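Local coordinates for protein SidF, inhibitor of growth family, member 3 (Legionella pneumophila subsp. pneumophila, PDB 4FYE) that acts as a phosphoinositide phosphatase, probably removing the 3-phosphate from polyphosphoinositide lipids of membranes, at residues A[467-472]-A[573-578]; A[461-466]-A[594-599]. The protein carries 1 engineered substitution. All blocks are in the same frame, centred on the assembly; numbering follows the deposited sequence.

In the fold
Following the chain from the N terminus, helix 438-458 runs into the loop 461-466, which passes directly into helix 467-476. The chain then travels through the long helices 482-514 and 522-583, and contact 1 closes this almost entirely helical excursion of 100 residues by setting 573-578 beside 467-472. After a short turn, helix 590-614 brings 594-599 to the loop 461-466, so that contact 2 encloses contact 1 in sequence. The two centres lie about 10 Å apart. Phe599 joins them, since it touches Leu463 in contact 2 and also Ala469, Leu472 and Leu575 of contact 1. Together they tie three helices and a connecting loop into one helical region far from the centre of the chain.

Contact 1 (A[467-472]-A[573-578]); sequences DKAGAL and QELKEQ
Gln578 and Lys468 supply the polar link between two helices that run nearly antiparallel, their axes at 160° and 8.7 Å apart at closest approach. The carbonyl oxygen of the Gln578 amide, OE1, accepts a hydrogen bond from the backbone N of Lys468 at 3.2 Å. The N-H points well at the oxygen (159°), but the donor stands above the carbonyl plane. Asp467 N is equally near this oxygen, yet its direction is poor and it does not bond. The extended chain of Gln578 beyond CG carries the amide across the gap, where it meets the Lys468 side chain at about a right angle and also touches Tyr466.

The charged pair is looser. Lys468 bends at chi2 (-55°), which turns its aliphatic part over Glu574: CD of the lysine lies 3.6 Å from OE1 of the glutamate. Lys468 NZ remains 4.3 Å from Glu574 OE1, beyond a salt bridge.

Apolar packing centres on Leu575. Its CD1 meets Leu472 CD1 at 3.9 Å, the two side chains crossing at about a right angle, and its CD2 lies 4.3 Å from Ala469 CB. Leu575 CG makes van der Waals contact with the backbone, 3.8 Å from Lys468 O. Phe599 of helix 590-614 touches both Ala469 and Leu575, while Cys603 lies against Leu472.

The chemistry thus divides by depth. Leucine and alanine carbons fill the buried side toward helix 590-614, one hydrogen bond from a side-chain amide links the backbone at Lys468 to helix 522-583, and the Lys468-Glu574 attraction, at a partly exposed position, is probably diffuse rather than a precise ionic link.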
loop_
_atom_site.group_PDB
_atom_site.type_symbol
_atom_site.label_atom_id
_atom_site.label_comp_id
_atom_site.label_asym_id
_atom_site.label_seq_id
_atom_site.Cartn_x
_atom_site.Cartn_y
_atom_site.Cartn_z
ATOM N N ASP A 467 3.416 -26.186 -26.878
ATOM C CA ASP A 467 4.154 -25.502 -27.924
ATOM C C ASP A 467 3.592 -24.120 -28.172
ATOM O O ASP A 467 4.222 -23.315 -28.856
ATOM C CB ASP A 467 4.117 -26.316 -29.211
ATOM C CG ASP A 467 2.857 -27.146 -29.325
ATOM O OD1 ASP A 467 2.774 -28.139 -28.566
ATOM O OD2 ASP A 467 1.957 -26.809 -30.144
ATOM N N LYS A 468 2.410 -23.832 -27.621
ATOM C CA LYS A 468 1.792 -22.517 -27.825
ATOM C C LYS A 468 2.430 -21.503 -26.899
ATOM O O LYS A 468 2.230 -20.301 -27.045
ATOM C CB LYS A 468 0.268 -22.549 -27.638
ATOM C CG LYS A 468 -0.533 -23.279 -28.721
ATOM C CD LYS A 468 -0.284 -22.768 -30.139
ATOM C CE LYS A 468 -0.477 -23.874 -31.168
ATOM N NZ LYS A 468 0.266 -23.631 -32.440
ATOM N N ALA A 469 3.197 -22.017 -25.943
ATOM C CA ALA A 469 3.923 -21.194 -24.992
ATOM C C ALA A 469 5.203 -20.709 -25.644
ATOM O O ALA A 469 5.518 -19.514 -25.601
ATOM C CB ALA A 469 4.224 -21.968 -23.708
ATOM N N GLY A 470 5.929 -21.634 -26.263
ATOM C CA GLY A 470 7.105 -21.266 -27.037
ATOM C C GLY A 470 6.727 -20.166 -28.014
ATOM O O GLY A 470 7.381 -19.115 -28.071
ATOM N N ALA A 471 5.648 -20.395 -28.760
ATOM C CA ALA A 471 5.214 -19.466 -29.782
ATOM C C ALA A 471 4.843 -18.087 -29.205
ATOM O O ALA A 471 4.938 -17.083 -29.898
ATOM C CB ALA A 471 4.061 -20.063 -30.560
ATOM N N LEU A 472 4.454 -18.024 -27.938
ATOM C CA LEU A 472 4.106 -16.725 -27.321
ATOM C C LEU A 472 5.403 -16.037 -26.927
ATOM O O LEU A 472 5.627 -14.839 -27.181
ATOM C CB LEU A 472 3.236 -16.934 -26.079
ATOM C CG LEU A 472 2.153 -15.906 -25.731
ATOM C CD1 LEU A 472 1.877 -15.996 -24.243
ATOM C CD2 LEU A 472 2.428 -14.454 -26.145
ATOM N N GLN A 573 -4.506 -16.299 -26.520
ATOM C CA GLN A 573 -5.737 -17.066 -26.582
ATOM C C GLN A 573 -5.528 -18.591 -26.947
ATOM O O GLN A 573 -6.184 -19.482 -26.371
ATOM C CB GLN A 573 -6.653 -16.370 -27.598
ATOM C CG GLN A 573 -8.080 -16.878 -27.644
ATOM C CD GLN A 573 -8.826 -16.350 -28.859
ATOM O OE1 GLN A 573 -8.649 -16.838 -29.994
ATOM N NE2 GLN A 573 -9.663 -15.339 -28.636
ATOM N N GLU A 574 -4.633 -18.898 -27.891
ATOM C CA GLU A 574 -4.299 -20.314 -28.175
ATOM C C GLU A 574 -3.556 -20.941 -26.974
ATOM O O GLU A 574 -3.805 -22.110 -26.620
ATOM C CB GLU A 574 -3.479 -20.488 -29.484
ATOM C CG GLU A 574 -4.174 -20.107 -30.802
ATOM C CD GLU A 574 -3.232 -20.154 -32.010
ATOM O OE1 GLU A 574 -2.006 -20.029 -31.810
ATOM O OE2 GLU A 574 -3.692 -20.321 -33.168
ATOM N N LEU A 575 -2.671 -20.166 -26.328
ATOM C CA LEU A 575 -2.024 -20.662 -25.114
ATOM C C LEU A 575 -3.078 -21.035 -24.084
ATOM O O LEU A 575 -3.015 -22.115 -23.500
ATOM C CB LEU A 575 -1.024 -19.678 -24.512
ATOM C CG LEU A 575 0.200 -20.284 -23.787
ATOM C CD1 LEU A 575 0.662 -19.349 -22.679
ATOM C CD2 LEU A 575 -0.036 -21.662 -23.202
ATOM N N LYS A 576 -4.062 -20.159 -23.903
ATOM C CA LYS A 576 -5.140 -20.414 -22.952
ATOM C C LYS A 576 -5.874 -21.689 -23.368
ATOM O O LYS A 576 -6.066 -22.599 -22.563
ATOM C CB LYS A 576 -6.107 -19.208 -22.876
ATOM C CG LYS A 576 -7.119 -19.229 -21.727
ATOM C CD LYS A 576 -8.389 -18.431 -22.043
ATOM C CE LYS A 576 -9.343 -18.398 -20.843
ATOM N NZ LYS A 576 -8.901 -17.461 -19.767
ATOM N N GLU A 577 -6.268 -21.741 -24.636
ATOM C CA GLU A 577 -6.918 -22.912 -25.218
ATOM C C GLU A 577 -6.283 -24.264 -24.835
ATOM O O GLU A 577 -7.007 -25.225 -24.543
ATOM C CB GLU A 577 -7.042 -22.755 -26.743
ATOM C CG GLU A 577 -8.469 -22.484 -27.221
ATOM C CD GLU A 577 -8.591 -21.299 -28.176
ATOM O OE1 GLU A 577 -9.155 -20.266 -27.763
ATOM O OE2 GLU A 577 -8.132 -21.375 -29.332
ATOM N N GLN A 578 -4.951 -24.345 -24.815
ATOM C CA GLN A 578 -4.313 -25.626 -24.500
ATOM C C GLN A 578 -4.079 -25.842 -23.003
ATOM O O GLN A 578 -4.055 -26.971 -22.516
ATOM C CB GLN A 578 -3.035 -25.862 -25.333
ATOM C CG GLN A 578 -1.700 -25.404 -24.748
ATOM C CD GLN A 578 -0.487 -25.956 -25.520
ATOM O OE1 GLN A 578 0.607 -25.386 -25.480
ATOM N NE2 GLN A 578 -0.685 -27.064 -26.235
#

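Contact 2 (A[461-466]-A[594-599])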
loop_
_atom_site.group_PDB
_atom_site.type_symbol
_atom_site.label_atom_id
_atom_site.label_comp_id
_atom_site.label_asym_id
_atom_site.label_seq_id
_atom_site.Cartn_x
_atom_site.Cartn_y
_atom_site.Cartn_z
ATOM N N GLN A 461 11.437 -23.939 -20.056
ATOM C CA GLN A 461 12.022 -25.275 -19.931
ATOM C C GLN A 461 11.001 -26.314 -19.429
ATOM O O GLN A 461 10.914 -27.398 -19.977
ATOM C CB GLN A 461 13.299 -25.182 -19.065
ATOM C CG GLN A 461 13.476 -26.194 -17.931
ATOM C CD GLN A 461 14.370 -27.380 -18.290
ATOM O OE1 GLN A 461 14.376 -28.402 -17.585
ATOM N NE2 GLN A 461 15.125 -27.257 -19.392
ATOM N N ASN A 462 10.187 -25.961 -18.434
ATOM C CA ASN A 462 9.210 -26.916 -17.875
ATOM C C ASN A 462 7.947 -27.194 -18.698
ATOM O O ASN A 462 7.098 -27.981 -18.277
ATOM C CB ASN A 462 8.862 -26.551 -16.435
ATOM C CG ASN A 462 10.042 -26.734 -15.513
ATOM O OD1 ASN A 462 10.692 -27.809 -15.478
ATOM N ND2 ASN A 462 10.360 -25.686 -14.784
ATOM N N LEU A 463 7.835 -26.567 -19.869
ATOM C CA LEU A 463 6.639 -26.692 -20.695
ATOM C C LEU A 463 7.028 -27.015 -22.129
ATOM O O LEU A 463 6.799 -26.205 -23.043
ATOM C CB LEU A 463 5.807 -25.406 -20.635
ATOM C CG LEU A 463 5.688 -24.690 -19.267
ATOM C CD1 LEU A 463 5.002 -23.331 -19.345
ATOM C CD2 LEU A 463 5.021 -25.567 -18.213
ATOM N N GLY A 464 7.631 -28.194 -22.316
ATOM C CA GLY A 464 7.955 -28.676 -23.648
ATOM C C GLY A 464 6.714 -29.176 -24.378
ATOM O O GLY A 464 6.590 -29.009 -25.596
ATOM N N ASP A 465 5.782 -29.766 -23.623
ATOM C CA ASP A 465 4.578 -30.421 -24.176
ATOM C C ASP A 465 3.503 -29.404 -24.528
ATOM O O ASP A 465 2.391 -29.766 -24.923
ATOM C CB ASP A 465 4.038 -31.420 -23.153
ATOM C CG ASP A 465 5.043 -31.700 -22.063
ATOM O OD1 ASP A 465 5.169 -30.848 -21.129
ATOM O OD2 ASP A 465 5.729 -32.741 -22.180
ATOM N N TYR A 466 3.879 -28.129 -24.393
ATOM C CA TYR A 466 3.012 -26.997 -24.642
ATOM C C TYR A 466 3.740 -26.046 -25.605
ATOM O O TYR A 466 4.598 -25.240 -25.221
ATOM C CB TYR A 466 2.699 -26.342 -23.301
ATOM C CG TYR A 466 2.278 -27.364 -22.243
ATOM C CD1 TYR A 466 3.213 -27.950 -21.362
ATOM C CD2 TYR A 466 0.945 -27.762 -22.140
ATOM C CE1 TYR A 466 2.824 -28.843 -20.403
ATOM C CE2 TYR A 466 0.540 -28.686 -21.186
ATOM C CZ TYR A 466 1.481 -29.200 -20.334
ATOM O OH TYR A 466 1.053 -29.983 -19.383
ATOM N N SER A 594 0.569 -24.667 -11.251
ATOM C CA SER A 594 1.129 -23.357 -10.928
ATOM C C SER A 594 1.999 -22.845 -12.000
ATOM O O SER A 594 1.966 -21.667 -12.305
ATOM C CB SER A 594 1.980 -23.427 -9.707
ATOM O OG SER A 594 1.098 -23.385 -8.641
ATOM N N ARG A 595 2.808 -23.733 -12.545
ATOM C CA ARG A 595 3.699 -23.377 -13.618
ATOM C C ARG A 595 2.838 -22.731 -14.685
ATOM O O ARG A 595 3.190 -21.698 -15.231
ATOM C CB ARG A 595 4.407 -24.626 -14.203
ATOM C CG ARG A 595 5.592 -25.164 -13.409
ATOM C CD ARG A 595 5.825 -26.633 -13.763
ATOM N NE ARG A 595 6.858 -27.326 -12.993
ATOM C CZ ARG A 595 6.919 -27.393 -11.658
ATOM N NH1 ARG A 595 6.030 -26.758 -10.896
ATOM N NH2 ARG A 595 7.896 -28.084 -11.072
ATOM N N LEU A 596 1.699 -23.346 -14.973
ATOM C CA LEU A 596 0.946 -22.969 -16.168
ATOM C C LEU A 596 0.205 -21.641 -16.007
ATOM O O LEU A 596 -0.032 -20.926 -16.985
ATOM C CB LEU A 596 -0.021 -24.087 -16.553
ATOM C CG LEU A 596 0.603 -25.239 -17.361
ATOM C CD1 LEU A 596 1.951 -25.658 -16.810
ATOM C CD2 LEU A 596 -0.321 -26.440 -17.459
ATOM N N GLN A 597 -0.140 -21.330 -14.764
ATOM C CA GLN A 597 -0.858 -20.114 -14.409
ATOM C C GLN A 597 0.130 -18.983 -14.295
ATOM O O GLN A 597 -0.101 -17.898 -14.829
ATOM C CB GLN A 597 -1.599 -20.304 -13.088
ATOM C CG GLN A 597 -2.611 -21.450 -13.114
ATOM C CD GLN A 597 -3.126 -21.799 -11.731
ATOM O OE1 GLN A 597 -2.378 -21.739 -10.748
ATOM N NE2 GLN A 597 -4.421 -22.144 -11.636
ATOM N N HIS A 598 1.239 -19.245 -13.607
ATOM C CA HIS A 598 2.320 -18.277 -13.549
ATOM C C HIS A 598 2.716 -17.862 -14.919
ATOM O O HIS A 598 2.742 -16.674 -15.201
ATOM C CB HIS A 598 3.547 -18.809 -12.824
ATOM C CG HIS A 598 4.744 -17.858 -12.881
ATOM N ND1 HIS A 598 4.749 -16.648 -12.255
ATOM C CD2 HIS A 598 5.981 -17.974 -13.537
ATOM C CE1 HIS A 598 5.934 -16.036 -12.491
ATOM N NE2 HIS A 598 6.681 -16.843 -13.283
ATOM N N PHE A 599 3.019 -18.810 -15.798
ATOM C CA PHE A 599 3.468 -18.421 -17.153
ATOM C C PHE A 599 2.438 -17.560 -17.897
ATOM O O PHE A 599 2.735 -16.480 -18.439
ATOM C CB PHE A 599 3.826 -19.649 -18.015
ATOM C CG PHE A 599 4.377 -19.296 -19.376
ATOM C CD1 PHE A 599 3.526 -18.998 -20.438
ATOM C CD2 PHE A 599 5.751 -19.267 -19.605
ATOM C CE1 PHE A 599 4.022 -18.686 -21.700
ATOM C CE2 PHE A 599 6.259 -18.951 -20.866
ATOM C CZ PHE A 599 5.393 -18.656 -21.910
#
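Leu463 is the residue on which the loop 461-466 leans against helix 590-614, and its two methyl groups divide the work. CD2 presses on Leu596 CD1 at 3.4 Å, a close approach for two methyls, and also reaches Arg595 CB at 4.2 Å. The other branch, CD1, comes obliquely to Phe599 and lies 4.1 Å from its CG, with CB of the same residue just as near. In Phe599, CG anti to the backbone N (chi1 -176°) swings the ring toward Leu463 CD1, beside the CB that the backbone already holds there. Leu463, Leu596 and Phe599 are all buried.

Contact thins away from this leucine. Tyr466 reaches Leu596 with the outer end of its ring, OH lying 4.3 Å from CD2, and it leans on Ile579 of helix 522-583 as well. On the solvent side, exposed Asn462 crosses the extended Arg595 chain obliquely, its CB 4.0 Å from Arg595 CD. The amide and guanidinium planes are 52° apart, so these groups do not stack, and the meeting is one of van der Waals contact. Arg595 NH1 instead makes a weak hydrogen bond to Glu591 O within its own helix. Nearby, the hydrogen bond from His598 NE2 to Asn455 OD1 joins helix 590-614 to helix 438-458.

The attachment itself is hydrophobic: within this mainly helical region, the irregular loop that links helices 438-458 and 467-476 packs through Leu463 onto successive turns of a third helix, 590-614.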